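Local coordinates for protein Xaa-Pro dipeptidase (Pyrococcus horikoshii, PDB 1WY2) that probably splits dipeptides that carry proline at the C-terminal position, as a dimeric metallopeptidase of the M24B family that uses two metal ions per subunit, at residues A[245-257]-A[335-349]. Residues are numbered along the deposited sequence; the frame is centred on the assembly and turned at random.
Sequences LEAQKKAVESAKP and ITKNGSKRLTKTERE
Q248 and R348 illustrate how one buried amide can tie the C-terminal tail to a helix of a metallopeptidase core. R348 NH1 donates to Q248 OE1 at 2.9 Å, meeting a lone pair in the carbonyl plane with an N-H...O angle of 152°. The amide stands almost perpendicular to the guanidinium, whose edge it meets. The amide's other end, NE2, is bonded to D331, which also forms a salt bridge with R342 NE. With an alanine here, R348 NH1 would probably lose this acceptor and D331 one of its donors, leaving the guanidinium freer to turn.

Both faces of the R348 group are covered: K249 CG lies over one, toward the rim, and R342 NE sits 3.5 Å above the centre of the other. The two guanidinium groups lie face against face, their repulsion probably eased by D331. R342 NH2 reaches T346 O within its own plane.

Water mediates the polar contact at the helix end. A single molecule donates to V252 O and to A255 O (2.7 Å) and accepts from S340 OG, bridging the last helical turn and the residue after it to strand 339-342.

Apolar contacts flank these bonds. L245, its CG anti to the backbone N (chi1 179°), sends CD2 to within 3.5 Å of E349 CG, while CD1 rests on R348 CB. Farther along, A255 CB meets I335 CD1, and P257 CG packs at 3.6 Å against I335 CG2.

In the pita-bread fold of M24 metallopeptidases, helix 235-254 thus lies across the hairpin of strands 325-336 and 339-342 and the tail, with Q248 near zinc ligands E316 and, on strand 325-336, E330. Helix 261-274 packs on another side of this helix, and helix 130-153 touches L343, T344 and T346.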
ATOM      1  N   LEU A 245      30.338  -2.435  -5.827  1.00 18.36           N
ATOM      2  CA  LEU A 245      30.696  -1.026  -5.978  1.00 18.94           C
ATOM      3  C   LEU A 245      31.184  -0.748  -7.396  1.00 19.11           C
ATOM      4  O   LEU A 245      30.818   0.257  -8.009  1.00 18.83           O
ATOM      5  CB  LEU A 245      31.796  -0.649  -4.981  1.00 21.02           C
ATOM      6  CG  LEU A 245      32.287   0.801  -5.033  1.00 21.98           C
ATOM      7  CD1 LEU A 245      31.154   1.744  -4.635  1.00 23.61           C
ATOM      8  CD2 LEU A 245      33.473   0.970  -4.097  1.00 24.23           C
ATOM      9  N   GLU A 246      32.017  -1.640  -7.917  1.00 19.96           N
ATOM     10  CA  GLU A 246      32.554  -1.480  -9.263  1.00 20.03           C
ATOM     11  C   GLU A 246      31.433  -1.515 -10.300  1.00 19.51           C
ATOM     12  O   GLU A 246      31.386  -0.687 -11.211  1.00 19.95           O
ATOM     13  CB  GLU A 246      33.554  -2.592  -9.563  1.00 21.70           C
ATOM     14  CG  GLU A 246      34.221  -2.475 -10.924  1.00 23.71           C
ATOM     15  CD  GLU A 246      34.995  -3.724 -11.295  1.00 26.95           C
ATOM     16  OE1 GLU A 246      35.423  -4.455 -10.375  1.00 27.57           O
ATOM     17  OE2 GLU A 246      35.187  -3.971 -12.505  1.00 27.36           O
ATOM     18  N   ALA A 247      30.536  -2.484 -10.155  1.00 17.76           N
ATOM     19  CA  ALA A 247      29.417  -2.639 -11.076  1.00 17.68           C
ATOM     20  C   ALA A 247      28.467  -1.445 -11.015  1.00 17.88           C
ATOM     21  O   ALA A 247      28.004  -0.964 -12.047  1.00 18.63           O
ATOM     22  CB  ALA A 247      28.656  -3.927 -10.759  1.00 17.32           C
ATOM     23  N   GLN A 248      28.181  -0.965  -9.808  1.00 17.90           N
ATOM     24  CA  GLN A 248      27.271   0.166  -9.651  1.00 17.42           C
ATOM     25  C   GLN A 248      27.879   1.422 -10.273  1.00 17.67           C
ATOM     26  O   GLN A 248      27.210   2.146 -11.009  1.00 16.19           O
ATOM     27  CB  GLN A 248      26.968   0.395  -8.164  1.00 18.34           C
ATOM     28  CG  GLN A 248      25.674   1.172  -7.874  1.00 17.43           C
ATOM     29  CD  GLN A 248      25.878   2.673  -7.786  1.00 18.53           C
ATOM     30  OE1 GLN A 248      27.003   3.163  -7.810  1.00 19.26           O
ATOM     31  NE2 GLN A 248      24.782   3.411  -7.666  1.00 18.20           N
ATOM     32  N   LYS A 249      29.152   1.674  -9.985  1.00 17.96           N
ATOM     33  CA  LYS A 249      29.822   2.851 -10.531  1.00 20.27           C
ATOM     34  C   LYS A 249      29.856   2.827 -12.054  1.00 20.12           C
ATOM     35  O   LYS A 249      29.585   3.838 -12.705  1.00 21.30           O
ATOM     36  CB  LYS A 249      31.249   2.952  -9.990  1.00 23.33           C
ATOM     37  CG  LYS A 249      31.337   3.437  -8.555  1.00 28.74           C
ATOM     38  CD  LYS A 249      32.787   3.512  -8.095  1.00 31.63           C
ATOM     39  CE  LYS A 249      33.606   4.437  -8.989  1.00 34.70           C
ATOM     40  NZ  LYS A 249      35.051   4.430  -8.623  1.00 39.44           N
ATOM     41  N   LYS A 250      30.185   1.669 -12.620  1.00 20.71           N
ATOM     42  CA  LYS A 250      30.257   1.526 -14.069  1.00 21.72           C
ATOM     43  C   LYS A 250      28.887   1.746 -14.710  1.00 21.84           C
ATOM     44  O   LYS A 250      28.776   2.420 -15.734  1.00 19.76           O
ATOM     45  CB  LYS A 250      30.784   0.136 -14.436  1.00 24.41           C
ATOM     46  CG  LYS A 250      31.032  -0.067 -15.928  1.00 27.87           C
ATOM     47  CD  LYS A 250      32.120   0.866 -16.436  1.00 31.49           C
ATOM     48  CE  LYS A 250      32.418   0.620 -17.905  1.00 32.51           C
ATOM     49  NZ  LYS A 250      33.496   1.518 -18.404  1.00 36.04           N
ATOM     50  N   ALA A 251      27.843   1.189 -14.100  1.00 19.61           N
ATOM     51  CA  ALA A 251      26.497   1.345 -14.636  1.00 20.25           C
ATOM     52  C   ALA A 251      26.067   2.809 -14.611  1.00 19.88           C
ATOM     53  O   ALA A 251      25.523   3.313 -15.589  1.00 21.29           O
ATOM     54  CB  ALA A 251      25.510   0.491 -13.848  1.00 20.36           C
ATOM     55  N   VAL A 252      26.309   3.492 -13.497  1.00 19.61           N
ATOM     56  CA  VAL A 252      25.937   4.901 -13.400  1.00 19.48           C
ATOM     57  C   VAL A 252      26.670   5.711 -14.471  1.00 20.62           C
ATOM     58  O   VAL A 252      26.079   6.566 -15.130  1.00 18.77           O
ATOM     59  CB  VAL A 252      26.279   5.488 -12.011  1.00 19.49           C
ATOM     60  CG1 VAL A 252      26.025   6.988 -12.008  1.00 20.42           C
ATOM     61  CG2 VAL A 252      25.430   4.814 -10.930  1.00 17.50           C
ATOM     62  N   GLU A 253      27.959   5.433 -14.644  1.00 22.12           N
ATOM     63  CA  GLU A 253      28.769   6.137 -15.638  1.00 22.88           C
ATOM     64  C   GLU A 253      28.333   5.837 -17.072  1.00 23.93           C
ATOM     65  O   GLU A 253      28.584   6.633 -17.980  1.00 24.87           O
ATOM     66  CB  GLU A 253      30.248   5.764 -15.476  1.00 25.75           C
ATOM     67  CG  GLU A 253      30.861   6.184 -14.148  1.00 28.92           C
ATOM     68  CD  GLU A 253      32.236   5.576 -13.909  1.00 31.34           C
ATOM     69  OE1 GLU A 253      32.851   5.881 -12.862  1.00 34.05           O
ATOM     70  OE2 GLU A 253      32.703   4.783 -14.758  1.00 34.14           O
ATOM     71  N   SER A 254      27.683   4.693 -17.269  1.00 22.57           N
ATOM     72  CA  SER A 254      27.222   4.277 -18.592  1.00 23.88           C
ATOM     73  C   SER A 254      25.804   4.738 -18.916  1.00 24.58           C
ATOM     74  O   SER A 254      25.378   4.693 -20.073  1.00 24.88           O
ATOM     75  CB  SER A 254      27.291   2.752 -18.709  1.00 24.66           C
ATOM     76  OG  SER A 254      28.613   2.282 -18.507  1.00 27.00           O
ATOM     77  N   ALA A 255      25.067   5.168 -17.895  1.00 23.13           N
ATOM     78  CA  ALA A 255      23.695   5.626 -18.083  1.00 22.73           C
ATOM     79  C   ALA A 255      23.653   6.930 -18.871  1.00 23.30           C
ATOM     80  O   ALA A 255      24.188   7.950 -18.433  1.00 25.78           O
ATOM     81  CB  ALA A 255      23.016   5.809 -16.731  1.00 22.24           C
ATOM     82  N   LYS A 256      23.015   6.886 -20.035  1.00 23.16           N
ATOM     83  CA  LYS A 256      22.896   8.055 -20.899  1.00 23.09           C
ATOM     84  C   LYS A 256      21.818   7.789 -21.946  1.00 23.54           C
ATOM     85  O   LYS A 256      21.439   6.640 -22.175  1.00 23.17           O
ATOM     86  CB  LYS A 256      24.228   8.327 -21.601  1.00 24.81           C
ATOM     87  CG  LYS A 256      24.654   7.228 -22.559  1.00 27.68           C
ATOM     88  CD  LYS A 256      26.027   7.514 -23.153  1.00 33.17           C
ATOM     89  CE  LYS A 256      26.430   6.437 -24.153  1.00 36.41           C
ATOM     90  NZ  LYS A 256      27.760   6.708 -24.772  1.00 39.41           N
ATOM     91  N   PRO A 257      21.304   8.851 -22.591  1.00 23.19           N
ATOM     92  CA  PRO A 257      20.268   8.671 -23.613  1.00 23.11           C
ATOM     93  C   PRO A 257      20.788   7.802 -24.759  1.00 23.98           C
ATOM     94  O   PRO A 257      21.967   7.874 -25.115  1.00 23.99           O
ATOM     95  CB  PRO A 257      19.988  10.099 -24.077  1.00 23.64           C
ATOM     96  CG  PRO A 257      20.299  10.920 -22.866  1.00 24.26           C
ATOM     97  CD  PRO A 257      21.571  10.281 -22.365  1.00 22.97           C
ATOM     98  N   ILE A 335      18.522  10.906 -15.994  1.00 16.35           N
ATOM     99  CA  ILE A 335      19.206  10.817 -17.273  1.00 16.92           C
ATOM    100  C   ILE A 335      19.253  12.231 -17.849  1.00 18.23           C
ATOM    101  O   ILE A 335      18.227  12.907 -17.957  1.00 18.22           O
ATOM    102  CB  ILE A 335      18.464   9.875 -18.251  1.00 17.51           C
ATOM    103  CG1 ILE A 335      18.353   8.474 -17.638  1.00 16.54           C
ATOM    104  CG2 ILE A 335      19.200   9.815 -19.588  1.00 17.72           C
ATOM    105  CD1 ILE A 335      19.688   7.839 -17.258  1.00 17.41           C
ATOM    106  N   THR A 336      20.454  12.683 -18.194  1.00 19.28           N
ATOM    107  CA  THR A 336      20.634  14.018 -18.741  1.00 21.10           C
ATOM    108  C   THR A 336      20.906  13.957 -20.239  1.00 22.92           C
ATOM    109  O   THR A 336      20.912  12.878 -20.829  1.00 24.18           O
ATOM    110  CB  THR A 336      21.790  14.743 -18.037  1.00 19.61           C
ATOM    111  OG1 THR A 336      23.011  14.037 -18.275  1.00 20.08           O
ATOM    112  CG2 THR A 336      21.533  14.802 -16.535  1.00 22.82           C
ATOM    113  N   LYS A 337      21.141  15.114 -20.853  1.00 25.44           N
ATOM    114  CA  LYS A 337      21.381  15.171 -22.294  1.00 29.09           C
ATOM    115  C   LYS A 337      22.398  14.164 -22.826  1.00 30.63           C
ATOM    116  O   LYS A 337      22.188  13.567 -23.884  1.00 32.08           O
ATOM    117  CB  LYS A 337      21.791  16.587 -22.712  1.00 30.02           C
ATOM    118  CG  LYS A 337      21.968  16.740 -24.217  1.00 33.43           C
ATOM    119  CD  LYS A 337      22.014  18.199 -24.640  1.00 34.95           C
ATOM    120  CE  LYS A 337      20.686  18.895 -24.368  1.00 36.00           C
ATOM    121  NZ  LYS A 337      19.541  18.217 -25.037  1.00 37.97           N
ATOM    122  N   ASN A 338      23.503  13.973 -22.117  1.00 31.59           N
ATOM    123  CA  ASN A 338      24.492  13.008 -22.577  1.00 33.13           C
ATOM    124  C   ASN A 338      25.181  12.291 -21.422  1.00 31.60           C
ATOM    125  O   ASN A 338      26.373  11.992 -21.479  1.00 33.01           O
ATOM    126  CB  ASN A 338      25.529  13.693 -23.472  1.00 37.97           C
ATOM    127  CG  ASN A 338      26.331  14.738 -22.738  1.00 41.09           C
ATOM    128  OD1 ASN A 338      26.360  15.901 -23.137  1.00 43.84           O
ATOM    129  ND2 ASN A 338      26.983  14.331 -21.651  1.00 42.08           N
ATOM    130  N   GLY A 339      24.417  12.007 -20.375  1.00 28.27           N
ATOM    131  CA  GLY A 339      24.972  11.317 -19.229  1.00 26.35           C
ATOM    132  C   GLY A 339      23.928  11.149 -18.150  1.00 25.25           C
ATOM    133  O   GLY A 339      22.757  10.894 -18.441  1.00 23.74           O
ATOM    134  N   SER A 340      24.347  11.298 -16.900  1.00 25.67           N
ATOM    135  CA  SER A 340      23.423  11.156 -15.784  1.00 24.99           C
ATOM    136  C   SER A 340      23.810  12.034 -14.605  1.00 25.08           C
ATOM    137  O   SER A 340      24.914  12.573 -14.547  1.00 25.93           O
ATOM    138  CB  SER A 340      23.376   9.697 -15.326  1.00 25.52           C
ATOM    139  OG  SER A 340      24.611   9.311 -14.750  1.00 24.39           O
ATOM    140  N   LYS A 341      22.876  12.174 -13.674  1.00 22.53           N
ATOM    141  CA  LYS A 341      23.082  12.955 -12.464  1.00 21.27           C
ATOM    142  C   LYS A 341      22.602  12.105 -11.293  1.00 21.03           C
ATOM    143  O   LYS A 341      21.499  11.557 -11.333  1.00 20.51           O
ATOM    144  CB  LYS A 341      22.271  14.253 -12.507  1.00 21.91           C
ATOM    145  CG  LYS A 341      22.319  15.032 -11.200  1.00 23.85           C
ATOM    146  CD  LYS A 341      21.404  16.245 -11.210  1.00 27.54           C
ATOM    147  CE  LYS A 341      21.559  17.029  -9.914  1.00 27.70           C
ATOM    148  NZ  LYS A 341      20.713  18.247  -9.886  1.00 30.72           N
ATOM    149  N   ARG A 342      23.432  11.975 -10.262  1.00 19.25           N
ATOM    150  CA  ARG A 342      23.042  11.202  -9.089  1.00 19.55           C
ATOM    151  C   ARG A 342      22.174  12.089  -8.196  1.00 19.78           C
ATOM    152  O   ARG A 342      22.645  13.104  -7.681  1.00 18.93           O
ATOM    153  CB  ARG A 342      24.288  10.731  -8.324  1.00 19.29           C
ATOM    154  CG  ARG A 342      25.118   9.690  -9.072  1.00 19.77           C
ATOM    155  CD  ARG A 342      26.367   9.289  -8.287  1.00 21.26           C
ATOM    156  NE  ARG A 342      26.039   8.723  -6.980  1.00 20.74           N
ATOM    157  CZ  ARG A 342      26.565   9.149  -5.836  1.00 22.98           C
ATOM    158  NH1 ARG A 342      27.444  10.144  -5.839  1.00 23.28           N
ATOM    159  NH2 ARG A 342      26.214   8.583  -4.691  1.00 22.51           N
ATOM    160  N   LEU A 343      20.905  11.719  -8.020  1.00 17.23           N
ATOM    161  CA  LEU A 343      20.006  12.514  -7.185  1.00 17.51           C
ATOM    162  C   LEU A 343      20.263  12.194  -5.716  1.00 18.26           C
ATOM    163  O   LEU A 343      20.126  13.059  -4.851  1.00 17.28           O
ATOM    164  CB  LEU A 343      18.546  12.255  -7.570  1.00 17.74           C
ATOM    165  CG  LEU A 343      18.226  12.561  -9.041  1.00 18.51           C
ATOM    166  CD1 LEU A 343      16.736  12.365  -9.287  1.00 20.34           C
ATOM    167  CD2 LEU A 343      18.630  13.995  -9.385  1.00 20.35           C
ATOM    168  N   THR A 344      20.624  10.941  -5.440  1.00 17.57           N
ATOM    169  CA  THR A 344      20.989  10.534  -4.088  1.00 18.03           C
ATOM    170  C   THR A 344      22.497  10.766  -4.099  1.00 19.43           C
ATOM    171  O   THR A 344      23.187  10.321  -5.017  1.00 21.14           O
ATOM    172  CB  THR A 344      20.648   9.053  -3.819  1.00 17.97           C
ATOM    173  OG1 THR A 344      21.045   8.250  -4.937  1.00 18.21           O
ATOM    174  CG2 THR A 344      19.159   8.898  -3.578  1.00 18.45           C
ATOM    175  N   LYS A 345      23.009  11.464  -3.093  1.00 18.56           N
ATOM    176  CA  LYS A 345      24.429  11.815  -3.078  1.00 20.87           C
ATOM    177  C   LYS A 345      25.307  11.236  -1.973  1.00 20.79           C
ATOM    178  O   LYS A 345      26.499  11.536  -1.911  1.00 21.59           O
ATOM    179  CB  LYS A 345      24.539  13.342  -3.067  1.00 23.10           C
ATOM    180  CG  LYS A 345      23.702  14.004  -4.158  1.00 26.98           C
ATOM    181  CD  LYS A 345      23.582  15.507  -3.966  1.00 28.70           C
ATOM    182  CE  LYS A 345      22.631  16.111  -4.994  1.00 31.32           C
ATOM    183  NZ  LYS A 345      22.461  17.583  -4.798  1.00 34.35           N
ATOM    184  N   THR A 346      24.735  10.415  -1.104  1.00 20.59           N
ATOM    185  CA  THR A 346      25.506   9.819  -0.017  1.00 20.70           C
ATOM    186  C   THR A 346      26.700   9.032  -0.547  1.00 20.49           C
ATOM    187  O   THR A 346      26.611   8.379  -1.586  1.00 19.67           O
ATOM    188  CB  THR A 346      24.631   8.874   0.828  1.00 21.22           C
ATOM    189  OG1 THR A 346      23.598   9.628   1.471  1.00 21.58           O
ATOM    190  CG2 THR A 346      25.470   8.170   1.885  1.00 22.82           C
ATOM    191  N   GLU A 347      27.820   9.095   0.171  1.00 20.65           N
ATOM    192  CA  GLU A 347      29.024   8.369  -0.231  1.00 21.96           C
ATOM    193  C   GLU A 347      28.700   6.889  -0.421  1.00 21.77           C
ATOM    194  O   GLU A 347      27.919   6.316   0.334  1.00 21.18           O
ATOM    195  CB  GLU A 347      30.117   8.523   0.833  1.00 23.61           C
ATOM    196  CG  GLU A 347      31.347   7.657   0.601  1.00 28.04           C
ATOM    197  CD  GLU A 347      32.085   8.001  -0.680  1.00 30.91           C
ATOM    198  OE1 GLU A 347      32.374   7.075  -1.467  1.00 32.99           O
ATOM    199  OE2 GLU A 347      32.381   9.197  -0.899  1.00 34.10           O
ATOM    200  N   ARG A 348      29.316   6.274  -1.424  1.00 21.68           N
ATOM    201  CA  ARG A 348      29.078   4.866  -1.710  1.00 23.39           C
ATOM    202  C   ARG A 348      30.140   3.938  -1.134  1.00 24.70           C
ATOM    203  O   ARG A 348      29.848   2.797  -0.777  1.00 23.83           O
ATOM    204  CB  ARG A 348      28.966   4.659  -3.221  1.00 22.57           C
ATOM    205  CG  ARG A 348      27.681   5.211  -3.812  1.00 19.90           C
ATOM    206  CD  ARG A 348      27.726   5.226  -5.325  1.00 20.88           C
ATOM    207  NE  ARG A 348      28.570   6.305  -5.837  1.00 20.39           N
ATOM    208  CZ  ARG A 348      28.747   6.558  -7.128  1.00 20.71           C
ATOM    209  NH1 ARG A 348      28.142   5.807  -8.043  1.00 19.67           N
ATOM    210  NH2 ARG A 348      29.510   7.576  -7.510  1.00 20.21           N
ATOM    211  N   GLU A 349      31.372   4.427  -1.046  1.00 26.55           N
ATOM    212  CA  GLU A 349      32.465   3.628  -0.505  1.00 29.30           C
ATOM    213  C   GLU A 349      32.452   3.774   1.012  1.00 29.65           C
ATOM    214  O   GLU A 349      33.172   4.604   1.572  1.00 30.63           O
ATOM    215  CB  GLU A 349      33.799   4.116  -1.081  1.00 33.06           C
ATOM    216  CG  GLU A 349      33.820   4.154  -2.605  1.00 39.14           C
ATOM    217  CD  GLU A 349      35.147   4.630  -3.168  1.00 43.37           C
ATOM    218  OE1 GLU A 349      35.548   5.779  -2.874  1.00 46.68           O
ATOM    219  OE2 GLU A 349      35.790   3.856  -3.910  1.00 45.64           O
TER
HETATM  220  O   HOH W   1      26.119   8.682 -16.700  1.00 32.96           O